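Local coordinates for protein exodeoxyribonuclease III (Archaeoglobus fulgidus, PDB 2VOA) that acts as an AP endonuclease of the exonuclease III family, cutting DNA at abasic sites, probably with bound magnesium or manganese ions, at residues L2-F7 / A97-I102; L91-I96 / K133-R138; G207-G212 / K238-E243; H17-W22 / D29-Q34. The protein carries 1 engineered substitution. One frame throughout, in Å; residues are numbered along the deposited sequence.

Overall arrangement
The four contacts trace a path through the alpha-beta sandwich of the DNase I-like fold, from one outer layer to the other. Contact 1 sits between the two sheets, about 11 Å from the chain centre. Contact 2, its centre about 11 Å from that of contact 1, ties strand 91-96, neighbour of strand 99-105, to the end of helix 115-134; the segments of these two contacts alternate along the chain. Contact 4, about 12 Å from contact 1 between centres, packs helix 16-26 on the other sheet and is nested in the loop that contact 1 closes. Contact 3 comes last in the chain, touching contact 4 and lying opposite contact 2, about 33 Å away between centres, beside residues of the predicted metal and DNA site.

Contact 1: L2-F7 / A97-I102; sequences LKIATF and AGIDVI
Leu-2 and Ile-99 meet tip to tip in the apolar layer between two sheets, with Leu-2 CD2 lying 3.8 Å from Ile-99 CD1. This is the closest approach of the contact, and it is made by methyl groups at the ends of both chains. The second branch of Ile-99 serves another neighbour, its CG2 standing 4.5 Å from Ile-4 CD1 in a looser touch. Torsions explain the division of labour. In Ile-99, CG1 is anti to the carbonyl carbon (chi1 -47°) while CG2 is anti to the backbone N, and the two branches therefore reach separate partners on strand 2-8. A beta-branched residue suits this place, since one side chain can meet two strand residues of alternate positions.

Strands 2-8 and 99-105 belong to different six-stranded sheets, and their residues face one another across the sandwich of the DNase I-like fold. The backbones stay well apart, Ile-4 CA and Val-101 CA being 9.7 Å from each other, which is why side chains alone bridge the gap. Val-142, on the strand beside 99-105, touches both Ile-4 and Ile-99, and Val-101 packs on Ile-30 and Cys-32 of strand 30-34, extending the apolar layer.

Polar interactions do not cross between the segments; they secure each within its own surroundings. The backbone of strand 2-8 is hydrogen-bonded to strand 30-34 and to strand 251-255, and Lys-3 N donates to Asp-29 OD1. Alternation does the rest: Leu-2 and Ile-4 point inward, whereas the intervening Lys-3 turns its long chain to the other face, where its ammonium meets Asn-26 O.

Contact 2: L91-I96 / K133-R138; sequences LIRAKI and KTVDFR
Arg-93 stretches from its strand across to Thr-134, the two side chains meeting at an angle, and presents the edge of its guanidinium to the last turn of a helix. Its CG is anti to the backbone N (chi1 178°) and the chain stays extended as far as NE, which carries the planar head over the neighbouring strand 99-105, past Ile-102, to the helix end. Arg-93 NH1 donates to Thr-134 OG1 at 2.8 Å in a nearly straight bond (167°), with the hydroxyl only 7° out of the guanidinium plane. The other terminal nitrogen, Arg-93 NH2, makes a weak, bent bond to Thr-134 O at 3.2 Å, and also lies 3.8 Å from Val-135 CG2, which approaches obliquely.

Strand 91-96 is antiparallel to strand 99-105 in one sheet of the sandwich, and helix 115-134 packs outside that sheet, ending here; Val-135 is the first residue to leave helical geometry. Arginine suits the join because one head can serve several acceptors: NH2 forms a salt bridge with Asp-100 OD1, and NH1 also bonds to Tyr-130 OH. Thr-134 OG1 in turn is bonded to Tyr-130 O, one turn back, which fixes the hydroxyl that receives Arg-93. Val-135 packs on Ile-102 beneath.

Contact 3: G207-G212 / K238-E243; sequences GAIERG and KPRLAE
The guanidinium of Arg-240 has Ile-209 CD1 over one face, with that methyl 4.1 Å from Arg-240 NH1. The same methyl sits closer to the aliphatic part of the arginine, 3.8 Å from Arg-240 CG, so it lies in the bend of the side chain. Two torsions shape this bend: CG leaves anti to the backbone N, chi2 (64°) folds the chain, and chi4 (81°) turns the planar head so that NH1 comes back toward the methyl. An isoleucine is apt here, because its slender end can rest against both the methylene and the flat, weakly hydrated face of an arginine without competing for its N-H groups.

Those N-H groups have partners outside the two segments. NE bonds to Asp-247 O and NH2 to Tyr-201 O, and these two carbonyls hold the head in place while Ile-209 lies over it. Tyr-201 also touches Ile-209 itself.

The same methyl also meets Leu-241, Ile-209 CD1 to Leu-241 CD2 at 3.8 Å, the two chains passing at an angle. CD1 thus rests in the notch formed by two consecutive residues of the short, weakly bonded helix 238-241. Ile-209 begins a type I beta turn that closes with Gly-212 N bonded to Ile-209 O at 3.1 Å. Both ends of the segment are glycines with positive phi.

The side chain of Arg-240 lies about 4 Å from that of Asp-247 and about 6 Å from that of His-248. Ile-209 thus packs the 207-212 loop against a probable second-shell arginine, set behind these predicted metal- and DNA-binding residues of the DNase I-like fold.

Contact 4: H17-W22 / D29-Q34; sequences HIVIPW and DILCMQ
Leu-31 offers one methyl to each of two helix residues. Its CD2 lies 4.1 Å from Val-19 CG1, and its CD1 is 4.1 Å from Trp-22 CZ3, meeting the indole obliquely. Val-19 CG1 also approaches Met-33 SD, at 4.4 Å, so the next helix-facing residue of the strand joins the group. The forked end of leucine suits a place below two residues nearly one helical turn apart, while the flexible methionine chain fills in beside the valine.

These contacts follow from the layout behind them. The 17-22 part of helix 16-26 runs nearly antiparallel to strand 30-34 (168°), with 11.9 Å between the axes of these short segments at closest approach; the helix is the crossover of the beta-alpha-beta unit formed with strand 2-8. With CG anti to its backbone N (chi1 -171°), Trp-22 sends its broad ring down toward the sheet, where it also rests on Ala-5; NE1 is bonded to Asp-236 OD1, which fixes the ring's rotation.

Every touching group is apolar and buried, and no hydrogen bond passes between the segments. Cohesion across this interface therefore depends on van der Waals contact and the exclusion of water, with the indole N-H satisfied by Asp-236.

Contact 1: L2-F7 / A97-I102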
loop_
_atom_site.group_PDB
_atom_site.type_symbol
_atom_site.label_atom_id
_atom_site.label_comp_id
_atom_site.label_asym_id
_atom_site.label_seq_id
_atom_site.Cartn_x
_atom_site.Cartn_y
_atom_site.Cartn_z
ATOM N N LEU A 2 -28.725 5.917 21.117
ATOM C CA LEU A 2 -27.961 6.790 20.224
ATOM C C LEU A 2 -26.480 6.444 20.389
ATOM O O LEU A 2 -25.957 6.422 21.504
ATOM C CB LEU A 2 -28.184 8.241 20.625
ATOM C CG LEU A 2 -27.420 9.378 19.953
ATOM C CD1 LEU A 2 -27.919 9.604 18.548
ATOM C CD2 LEU A 2 -27.639 10.627 20.824
ATOM N N LYS A 3 -25.811 6.198 19.269
ATOM C CA LYS A 3 -24.405 5.792 19.292
ATOM C C LYS A 3 -23.551 6.818 18.555
ATOM O O LYS A 3 -23.797 7.113 17.383
ATOM C CB LYS A 3 -24.247 4.383 18.688
ATOM C CG LYS A 3 -22.791 3.874 18.711
ATOM C CD LYS A 3 -22.609 2.502 18.036
ATOM C CE LYS A 3 -23.269 1.376 18.818
ATOM N NZ LYS A 3 -23.200 0.053 18.089
ATOM N N ILE A 4 -22.540 7.341 19.251
ATOM C CA ILE A 4 -21.644 8.364 18.688
ATOM C C ILE A 4 -20.208 7.899 18.827
ATOM O O ILE A 4 -19.801 7.458 19.908
ATOM C CB ILE A 4 -21.867 9.746 19.365
ATOM C CG1 ILE A 4 -23.306 10.199 19.139
ATOM C CG2 ILE A 4 -20.908 10.811 18.742
ATOM C CD1 ILE A 4 -23.773 11.348 20.060
ATOM N N ALA A 5 -19.445 7.974 17.743
ATOM C CA ALA A 5 -18.064 7.503 17.795
ATOM C C ALA A 5 -17.106 8.557 17.260
ATOM O O ALA A 5 -17.510 9.483 16.532
ATOM C CB ALA A 5 -17.931 6.206 17.018
ATOM N N THR A 6 -15.839 8.413 17.631
ATOM C CA THR A 6 -14.763 9.258 17.108
ATOM C C THR A 6 -13.575 8.395 16.686
ATOM O O THR A 6 -13.237 7.416 17.363
ATOM C CB THR A 6 -14.356 10.402 18.113
ATOM O OG1 THR A 6 -13.345 11.236 17.532
ATOM C CG2 THR A 6 -13.855 9.883 19.456
ATOM N N PHE A 7 -12.912 8.771 15.594
ATOM C CA PHE A 7 -11.852 7.904 15.011
ATOM C C PHE A 7 -10.866 8.728 14.200
ATOM O O PHE A 7 -11.254 9.288 13.175
ATOM C CB PHE A 7 -12.538 6.840 14.124
ATOM C CG PHE A 7 -11.638 5.725 13.606
ATOM C CD1 PHE A 7 -10.400 5.424 14.174
ATOM C CD2 PHE A 7 -12.083 4.944 12.538
ATOM C CE1 PHE A 7 -9.613 4.366 13.671
ATOM C CE2 PHE A 7 -11.312 3.893 12.027
ATOM C CZ PHE A 7 -10.072 3.599 12.593
ATOM N N ALA A 97 -29.201 14.895 13.721
ATOM C CA ALA A 97 -30.236 14.158 14.481
ATOM C C ALA A 97 -30.503 14.845 15.837
ATOM O O ALA A 97 -30.621 14.191 16.872
ATOM C CB ALA A 97 -29.789 12.704 14.688
ATOM N N GLY A 98 -30.561 16.171 15.823
ATOM C CA GLY A 98 -30.873 16.936 17.024
ATOM C C GLY A 98 -29.699 17.173 17.971
ATOM O O GLY A 98 -29.879 17.844 18.974
ATOM N N ILE A 99 -28.514 16.642 17.648
ATOM C CA ILE A 99 -27.294 16.765 18.494
ATOM C C ILE A 99 -26.355 17.824 17.913
ATOM O O ILE A 99 -26.035 17.779 16.724
ATOM C CB ILE A 99 -26.497 15.403 18.573
ATOM C CG1 ILE A 99 -27.447 14.216 18.863
ATOM C CG2 ILE A 99 -25.369 15.486 19.638
ATOM C CD1 ILE A 99 -28.121 14.327 20.247
ATOM N N ASP A 100 -25.905 18.768 18.743
ATOM C CA ASP A 100 -24.901 19.755 18.312
ATOM C C ASP A 100 -23.558 19.051 18.404
ATOM O O ASP A 100 -23.117 18.711 19.512
ATOM C CB ASP A 100 -24.937 20.963 19.248
ATOM C CG ASP A 100 -23.924 22.057 18.883
ATOM O OD1 ASP A 100 -23.766 22.983 19.714
ATOM O OD2 ASP A 100 -23.263 22.003 17.821
ATOM N N VAL A 101 -22.942 18.782 17.253
ATOM C CA VAL A 101 -21.690 17.998 17.205
ATOM C C VAL A 101 -20.517 18.868 16.820
ATOM O O VAL A 101 -20.540 19.512 15.775
ATOM C CB VAL A 101 -21.775 16.836 16.177
ATOM C CG1 VAL A 101 -20.452 16.037 16.156
ATOM C CG2 VAL A 101 -22.942 15.896 16.529
ATOM N N ILE A 102 -19.491 18.869 17.664
ATOM C CA ILE A 102 -18.261 19.645 17.379
ATOM C C ILE A 102 -17.089 18.656 17.313
ATOM O O ILE A 102 -16.778 18.020 18.301
ATOM C CB ILE A 102 -17.961 20.722 18.459
ATOM C CG1 ILE A 102 -19.204 21.552 18.811
ATOM C CG2 ILE A 102 -16.791 21.609 18.002
ATOM C CD1 ILE A 102 -19.878 21.157 20.144
#

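Contact 2: L91-I96 / K133-R138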
loop_
_atom_site.group_PDB
_atom_site.type_symbol
_atom_site.label_atom_id
_atom_site.label_comp_id
_atom_site.label_asym_id
_atom_site.label_seq_id
_atom_site.Cartn_x
_atom_site.Cartn_y
_atom_site.Cartn_z
ATOM N N LEU A 91 -11.603 21.663 12.493
ATOM C CA LEU A 91 -12.835 21.740 13.273
ATOM C C LEU A 91 -13.992 21.748 12.304
ATOM O O LEU A 91 -14.039 22.589 11.408
ATOM C CB LEU A 91 -12.861 23.010 14.142
ATOM C CG LEU A 91 -14.003 23.236 15.148
ATOM C CD1 LEU A 91 -13.616 24.281 16.170
ATOM C CD2 LEU A 91 -15.368 23.660 14.499
ATOM N N ILE A 92 -14.909 20.810 12.507
ATOM C CA ILE A 92 -16.149 20.774 11.732
ATOM C C ILE A 92 -17.291 20.589 12.713
ATOM O O ILE A 92 -17.185 19.788 13.669
ATOM C CB ILE A 92 -16.113 19.672 10.612
ATOM C CG1 ILE A 92 -17.329 19.781 9.672
ATOM C CG2 ILE A 92 -15.944 18.250 11.201
ATOM C CD1 ILE A 92 -17.299 18.794 8.513
ATOM N N ARG A 93 -18.361 21.351 12.499
ATOM C CA ARG A 93 -19.495 21.353 13.410
ATOM C C ARG A 93 -20.804 21.253 12.643
ATOM O O ARG A 93 -20.928 21.830 11.589
ATOM C CB ARG A 93 -19.483 22.635 14.214
ATOM C CG ARG A 93 -20.660 22.791 15.174
ATOM C CD ARG A 93 -20.350 23.892 16.121
ATOM N NE ARG A 93 -21.195 23.891 17.312
ATOM C CZ ARG A 93 -21.113 24.832 18.243
ATOM N NH1 ARG A 93 -20.212 25.803 18.109
ATOM N NH2 ARG A 93 -21.903 24.802 19.306
ATOM N N ALA A 94 -21.761 20.518 13.189
ATOM C CA ALA A 94 -23.051 20.331 12.532
ATOM C C ALA A 94 -24.097 19.966 13.556
ATOM O O ALA A 94 -23.774 19.405 14.597
ATOM C CB ALA A 94 -22.957 19.240 11.459
ATOM N N LYS A 95 -25.358 20.278 13.255
ATOM C CA LYS A 95 -26.462 19.719 14.005
ATOM C C LYS A 95 -26.881 18.432 13.274
ATOM O O LYS A 95 -27.261 18.467 12.086
ATOM C CB LYS A 95 -27.630 20.713 14.033
ATOM C CG LYS A 95 -28.759 20.341 15.006
ATOM C CD LYS A 95 -29.923 21.289 14.794
ATOM C CE LYS A 95 -31.054 21.069 15.786
ATOM N NZ LYS A 95 -30.548 21.090 17.183
ATOM N N ILE A 96 -26.786 17.304 13.974
ATOM C CA ILE A 96 -27.071 15.991 13.377
ATOM C C ILE A 96 -28.034 15.238 14.278
ATOM O O ILE A 96 -27.708 14.994 15.451
ATOM C CB ILE A 96 -25.776 15.160 13.202
ATOM C CG1 ILE A 96 -24.794 15.939 12.321
ATOM C CG2 ILE A 96 -26.073 13.804 12.591
ATOM C CD1 ILE A 96 -23.396 15.359 12.245
ATOM N N LYS A 133 -18.979 30.433 24.165
ATOM C CA LYS A 133 -19.844 31.370 23.454
ATOM C C LYS A 133 -21.005 30.676 22.741
ATOM O O LYS A 133 -22.108 31.234 22.646
ATOM C CB LYS A 133 -18.993 32.183 22.461
ATOM C CG LYS A 133 -19.748 32.906 21.373
ATOM C CD LYS A 133 -18.797 33.753 20.551
ATOM C CE LYS A 133 -19.188 33.737 19.086
ATOM N NZ LYS A 133 -18.228 34.540 18.268
ATOM N N THR A 134 -20.745 29.463 22.252
ATOM C CA THR A 134 -21.635 28.820 21.280
ATOM C C THR A 134 -22.356 27.546 21.746
ATOM O O THR A 134 -23.307 27.110 21.079
ATOM C CB THR A 134 -20.888 28.484 19.989
ATOM O OG1 THR A 134 -19.889 27.497 20.257
ATOM C CG2 THR A 134 -20.249 29.750 19.364
ATOM N N VAL A 135 -21.911 26.949 22.851
ATOM C CA VAL A 135 -22.543 25.709 23.347
ATOM C C VAL A 135 -23.644 25.959 24.388
ATOM O O VAL A 135 -23.447 26.695 25.365
ATOM C CB VAL A 135 -21.509 24.713 23.913
ATOM C CG1 VAL A 135 -22.222 23.533 24.603
ATOM C CG2 VAL A 135 -20.608 24.195 22.805
ATOM N N ASP A 136 -24.795 25.326 24.179
ATOM C CA ASP A 136 -25.879 25.412 25.153
ATOM C C ASP A 136 -25.737 24.190 26.046
ATOM O O ASP A 136 -25.970 23.068 25.597
ATOM C CB ASP A 136 -27.239 25.442 24.443
ATOM C CG ASP A 136 -28.408 25.444 25.412
ATOM O OD1 ASP A 136 -28.184 25.421 26.641
ATOM O OD2 ASP A 136 -29.565 25.515 24.936
ATOM N N PHE A 137 -25.347 24.411 27.303
ATOM C CA PHE A 137 -25.060 23.291 28.205
ATOM C C PHE A 137 -26.311 22.635 28.797
ATOM O O PHE A 137 -26.212 21.599 29.443
ATOM C CB PHE A 137 -24.041 23.693 29.282
ATOM C CG PHE A 137 -22.645 23.801 28.747
ATOM C CD1 PHE A 137 -22.199 24.979 28.149
ATOM C CD2 PHE A 137 -21.796 22.697 28.787
ATOM C CE1 PHE A 137 -20.908 25.057 27.628
ATOM C CE2 PHE A 137 -20.530 22.764 28.261
ATOM C CZ PHE A 137 -20.075 23.940 27.683
ATOM N N ARG A 138 -27.469 23.242 28.556
ATOM C CA ARG A 138 -28.769 22.638 28.868
ATOM C C ARG A 138 -29.360 21.874 27.678
ATOM O O ARG A 138 -30.491 21.354 27.768
ATOM C CB ARG A 138 -29.772 23.706 29.334
ATOM C CG ARG A 138 -29.291 24.542 30.498
ATOM C CD ARG A 138 -30.467 24.993 31.358
ATOM N NE ARG A 138 -30.669 24.080 32.487
ATOM C CZ ARG A 138 -31.837 23.811 33.068
ATOM N NH1 ARG A 138 -32.971 24.365 32.638
ATOM N NH2 ARG A 138 -31.871 22.961 34.091
#

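Contact 3: G207-G212 / K238-E243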
loop_
_atom_site.group_PDB
_atom_site.type_symbol
_atom_site.label_atom_id
_atom_site.label_comp_id
_atom_site.label_asym_id
_atom_site.label_seq_id
_atom_site.Cartn_x
_atom_site.Cartn_y
_atom_site.Cartn_z
ATOM N N GLY A 207 5.661 -4.077 19.414
ATOM C CA GLY A 207 4.735 -4.751 20.329
ATOM C C GLY A 207 3.934 -3.819 21.235
ATOM O O GLY A 207 3.505 -4.218 22.307
ATOM N N ALA A 208 3.730 -2.575 20.804
ATOM C CA ALA A 208 3.012 -1.583 21.635
ATOM C C ALA A 208 1.738 -2.098 22.312
ATOM O O ALA A 208 1.526 -1.843 23.499
ATOM C CB ALA A 208 2.691 -0.342 20.821
ATOM N N ILE A 209 0.873 -2.776 21.552
ATOM C CA ILE A 209 -0.430 -3.210 22.061
ATOM C C ILE A 209 -0.223 -4.239 23.177
ATOM O O ILE A 209 -0.724 -4.083 24.302
ATOM C CB ILE A 209 -1.338 -3.779 20.929
ATOM C CG1 ILE A 209 -1.628 -2.713 19.854
ATOM C CG2 ILE A 209 -2.639 -4.365 21.502
ATOM C CD1 ILE A 209 -2.281 -3.250 18.573
ATOM N N GLU A 210 0.539 -5.284 22.863
ATOM C CA GLU A 210 0.810 -6.336 23.826
ATOM C C GLU A 210 1.447 -5.866 25.126
ATOM O O GLU A 210 1.123 -6.401 26.185
ATOM C CB GLU A 210 1.614 -7.458 23.170
ATOM C CG GLU A 210 0.743 -8.318 22.280
ATOM C CD GLU A 210 -0.167 -9.237 23.085
ATOM O OE1 GLU A 210 -1.348 -9.401 22.703
ATOM O OE2 GLU A 210 0.300 -9.783 24.109
ATOM N N ARG A 211 2.343 -4.883 25.075
ATOM C CA ARG A 211 2.946 -4.399 26.324
ATOM C C ARG A 211 2.295 -3.162 26.935
ATOM O O ARG A 211 2.837 -2.571 27.881
ATOM C CB ARG A 211 4.452 -4.233 26.211
ATOM C CG ARG A 211 4.940 -3.539 24.992
ATOM C CD ARG A 211 6.204 -4.248 24.532
ATOM N NE ARG A 211 7.016 -3.383 23.684
ATOM C CZ ARG A 211 7.984 -2.577 24.120
ATOM N NH1 ARG A 211 8.286 -2.511 25.415
ATOM N NH2 ARG A 211 8.651 -1.822 23.251
ATOM N N GLY A 212 1.144 -2.795 26.387
ATOM C CA GLY A 212 0.299 -1.724 26.927
ATOM C C GLY A 212 0.928 -0.344 26.822
ATOM O O GLY A 212 0.734 0.502 27.703
ATOM N N LYS A 238 -10.464 -3.952 17.811
ATOM C CA LYS A 238 -10.497 -4.809 16.613
ATOM C C LYS A 238 -9.905 -4.162 15.332
ATOM O O LYS A 238 -9.033 -4.775 14.690
ATOM C CB LYS A 238 -11.900 -5.385 16.371
ATOM C CG LYS A 238 -12.334 -6.367 17.438
ATOM C CD LYS A 238 -13.699 -6.959 17.121
ATOM C CE LYS A 238 -14.231 -7.744 18.318
ATOM N NZ LYS A 238 -15.706 -7.517 18.492
ATOM N N PRO A 239 -10.359 -2.943 14.967
ATOM C CA PRO A 239 -9.751 -2.281 13.794
ATOM C C PRO A 239 -8.242 -2.006 13.940
ATOM O O PRO A 239 -7.536 -1.942 12.924
ATOM C CB PRO A 239 -10.529 -0.963 13.650
ATOM C CG PRO A 239 -11.454 -0.854 14.822
ATOM C CD PRO A 239 -11.434 -2.144 15.594
ATOM N N ARG A 240 -7.762 -1.867 15.182
ATOM C CA ARG A 240 -6.324 -1.649 15.446
ATOM C C ARG A 240 -5.446 -2.897 15.202
ATOM O O ARG A 240 -4.234 -2.803 14.997
ATOM C CB ARG A 240 -6.120 -1.092 16.865
ATOM C CG ARG A 240 -4.669 -0.667 17.185
ATOM C CD ARG A 240 -4.220 0.495 16.298
ATOM N NE ARG A 240 -2.837 0.970 16.518
ATOM C CZ ARG A 240 -1.751 0.386 16.000
ATOM N NH1 ARG A 240 -1.858 -0.745 15.308
ATOM N NH2 ARG A 240 -0.545 0.886 16.223
ATOM N N LEU A 241 -6.084 -4.061 15.255
ATOM C CA LEU A 241 -5.433 -5.346 15.004
ATOM C C LEU A 241 -5.584 -5.813 13.559
ATOM O O LEU A 241 -4.942 -6.801 13.139
ATOM C CB LEU A 241 -6.021 -6.402 15.945
ATOM C CG LEU A 241 -5.988 -6.133 17.454
ATOM C CD1 LEU A 241 -6.890 -7.121 18.179
ATOM C CD2 LEU A 241 -4.576 -6.268 17.982
ATOM N N ALA A 242 -6.435 -5.133 12.795
ATOM C CA ALA A 242 -6.669 -5.525 11.408
ATOM C C ALA A 242 -5.472 -5.163 10.524
ATOM O O ALA A 242 -4.554 -4.447 10.971
ATOM C CB ALA A 242 -7.946 -4.884 10.888
ATOM N N GLU A 243 -5.484 -5.643 9.279
ATOM C CA GLU A 243 -4.399 -5.345 8.334
ATOM C C GLU A 243 -4.428 -3.872 7.934
ATOM O O GLU A 243 -5.506 -3.300 7.757
ATOM C CB GLU A 243 -4.454 -6.269 7.109
ATOM C CG GLU A 243 -3.762 -7.593 7.362
ATOM C CD GLU A 243 -2.263 -7.416 7.584
ATOM O OE1 GLU A 243 -1.822 -7.459 8.761
ATOM O OE2 GLU A 243 -1.533 -7.206 6.580
#

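Contact 4: H17-W22 / D29-Q34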
loop_
_atom_site.group_PDB
_atom_site.type_symbol
_atom_site.label_atom_id
_atom_site.label_comp_id
_atom_site.label_asym_id
_atom_site.label_seq_id
_atom_site.Cartn_x
_atom_site.Cartn_y
_atom_site.Cartn_z
ATOM N N HIS A 17 -10.888 0.634 3.821
ATOM C CA HIS A 17 -10.999 -0.806 4.047
ATOM C C HIS A 17 -11.279 -1.124 5.521
ATOM O O HIS A 17 -11.673 -2.256 5.833
ATOM C CB HIS A 17 -9.730 -1.527 3.586
ATOM C CG HIS A 17 -8.536 -1.227 4.438
ATOM N ND1 HIS A 17 -7.831 -0.044 4.345
ATOM C CD2 HIS A 17 -7.942 -1.944 5.420
ATOM C CE1 HIS A 17 -6.842 -0.055 5.223
ATOM N NE2 HIS A 17 -6.884 -1.201 5.883
ATOM N N ILE A 18 -11.044 -0.146 6.405
ATOM C CA ILE A 18 -11.372 -0.256 7.824
ATOM C C ILE A 18 -12.705 0.437 8.093
ATOM O O ILE A 18 -13.607 -0.158 8.660
ATOM C CB ILE A 18 -10.296 0.425 8.762
ATOM C CG1 ILE A 18 -8.915 -0.227 8.601
ATOM C CG2 ILE A 18 -10.741 0.372 10.218
ATOM C CD1 ILE A 18 -8.875 -1.705 8.959
ATOM N N VAL A 19 -12.809 1.702 7.685
ATOM C CA VAL A 19 -13.917 2.574 8.134
ATOM C C VAL A 19 -15.256 2.054 7.605
ATOM O O VAL A 19 -16.234 1.949 8.344
ATOM C CB VAL A 19 -13.694 4.031 7.679
ATOM C CG1 VAL A 19 -14.948 4.896 7.931
ATOM C CG2 VAL A 19 -12.464 4.615 8.371
ATOM N N ILE A 20 -15.298 1.733 6.319
ATOM C CA ILE A 20 -16.564 1.316 5.707
ATOM C C ILE A 20 -17.122 0.010 6.338
ATOM O O ILE A 20 -18.266 0.002 6.805
ATOM C CB ILE A 20 -16.478 1.305 4.150
ATOM C CG1 ILE A 20 -16.113 2.710 3.614
ATOM C CG2 ILE A 20 -17.791 0.767 3.500
ATOM C CD1 ILE A 20 -17.060 3.856 4.081
ATOM N N PRO A 21 -16.317 -1.074 6.397
ATOM C CA PRO A 21 -16.805 -2.274 7.124
ATOM C C PRO A 21 -17.129 -1.998 8.611
ATOM O O PRO A 21 -18.073 -2.593 9.179
ATOM C CB PRO A 21 -15.624 -3.244 7.014
ATOM C CG PRO A 21 -14.921 -2.828 5.743
ATOM C CD PRO A 21 -15.005 -1.326 5.761
ATOM N N TRP A 22 -16.362 -1.107 9.238
ATOM C CA TRP A 22 -16.602 -0.799 10.643
ATOM C C TRP A 22 -17.988 -0.136 10.799
ATOM O O TRP A 22 -18.735 -0.479 11.712
ATOM C CB TRP A 22 -15.467 0.057 11.225
ATOM C CG TRP A 22 -15.564 0.216 12.716
ATOM C CD1 TRP A 22 -15.010 -0.598 13.672
ATOM C CD2 TRP A 22 -16.284 1.226 13.414
ATOM N NE1 TRP A 22 -15.350 -0.151 14.933
ATOM C CE2 TRP A 22 -16.109 0.983 14.805
ATOM C CE3 TRP A 22 -17.042 2.334 13.007
ATOM C CZ2 TRP A 22 -16.683 1.812 15.793
ATOM C CZ3 TRP A 22 -17.610 3.164 13.993
ATOM C CH2 TRP A 22 -17.438 2.878 15.367
ATOM N N ASP A 29 -24.852 6.162 14.919
ATOM C CA ASP A 29 -25.581 7.313 14.396
ATOM C C ASP A 29 -24.691 8.424 13.836
ATOM O O ASP A 29 -25.025 9.073 12.831
ATOM C CB ASP A 29 -26.524 7.826 15.490
ATOM C CG ASP A 29 -27.526 6.756 15.898
ATOM O OD1 ASP A 29 -27.275 6.067 16.914
ATOM O OD2 ASP A 29 -28.538 6.554 15.171
ATOM N N ILE A 30 -23.556 8.635 14.488
ATOM C CA ILE A 30 -22.638 9.717 14.134
ATOM C C ILE A 30 -21.216 9.155 14.295
ATOM O O ILE A 30 -20.921 8.540 15.335
ATOM C CB ILE A 30 -22.821 10.915 15.118
ATOM C CG1 ILE A 30 -24.204 11.541 14.940
ATOM C CG2 ILE A 30 -21.738 11.951 14.882
ATOM C CD1 ILE A 30 -24.659 12.431 16.056
ATOM N N LEU A 31 -20.358 9.328 13.273
ATOM C CA LEU A 31 -18.909 9.018 13.399
ATOM C C LEU A 31 -18.118 10.256 13.032
ATOM O O LEU A 31 -18.160 10.694 11.862
ATOM C CB LEU A 31 -18.492 7.863 12.472
ATOM C CG LEU A 31 -16.971 7.634 12.409
ATOM C CD1 LEU A 31 -16.426 7.116 13.729
ATOM C CD2 LEU A 31 -16.591 6.692 11.252
ATOM N N CYS A 32 -17.415 10.812 14.025
ATOM C CA CYS A 32 -16.461 11.914 13.790
ATOM C C CYS A 32 -15.103 11.349 13.391
ATOM O O CYS A 32 -14.613 10.427 14.039
ATOM C CB CYS A 32 -16.298 12.780 15.038
ATOM S SG CYS A 32 -17.833 13.580 15.468
ATOM N N MET A 33 -14.482 11.912 12.366
ATOM C CA MET A 33 -13.175 11.425 11.946
ATOM C C MET A 33 -12.162 12.560 11.937
ATOM O O MET A 33 -12.522 13.699 11.647
ATOM C CB MET A 33 -13.270 10.838 10.526
ATOM C CG MET A 33 -14.075 9.568 10.452
ATOM S SD MET A 33 -14.551 9.165 8.756
ATOM C CE MET A 33 -16.114 10.062 8.630
ATOM N N GLN A 34 -10.907 12.245 12.261
ATOM C CA GLN A 34 -9.810 13.215 12.181
ATOM C C GLN A 34 -8.656 12.675 11.367
ATOM O O GLN A 34 -8.529 11.453 11.176
ATOM C CB GLN A 34 -9.310 13.584 13.575
ATOM C CG GLN A 34 -10.431 14.011 14.532
ATOM C CD GLN A 34 -11.122 12.832 15.123
ATOM O OE1 GLN A 34 -10.495 11.781 15.356
ATOM N NE2 GLN A 34 -12.414 12.970 15.353
#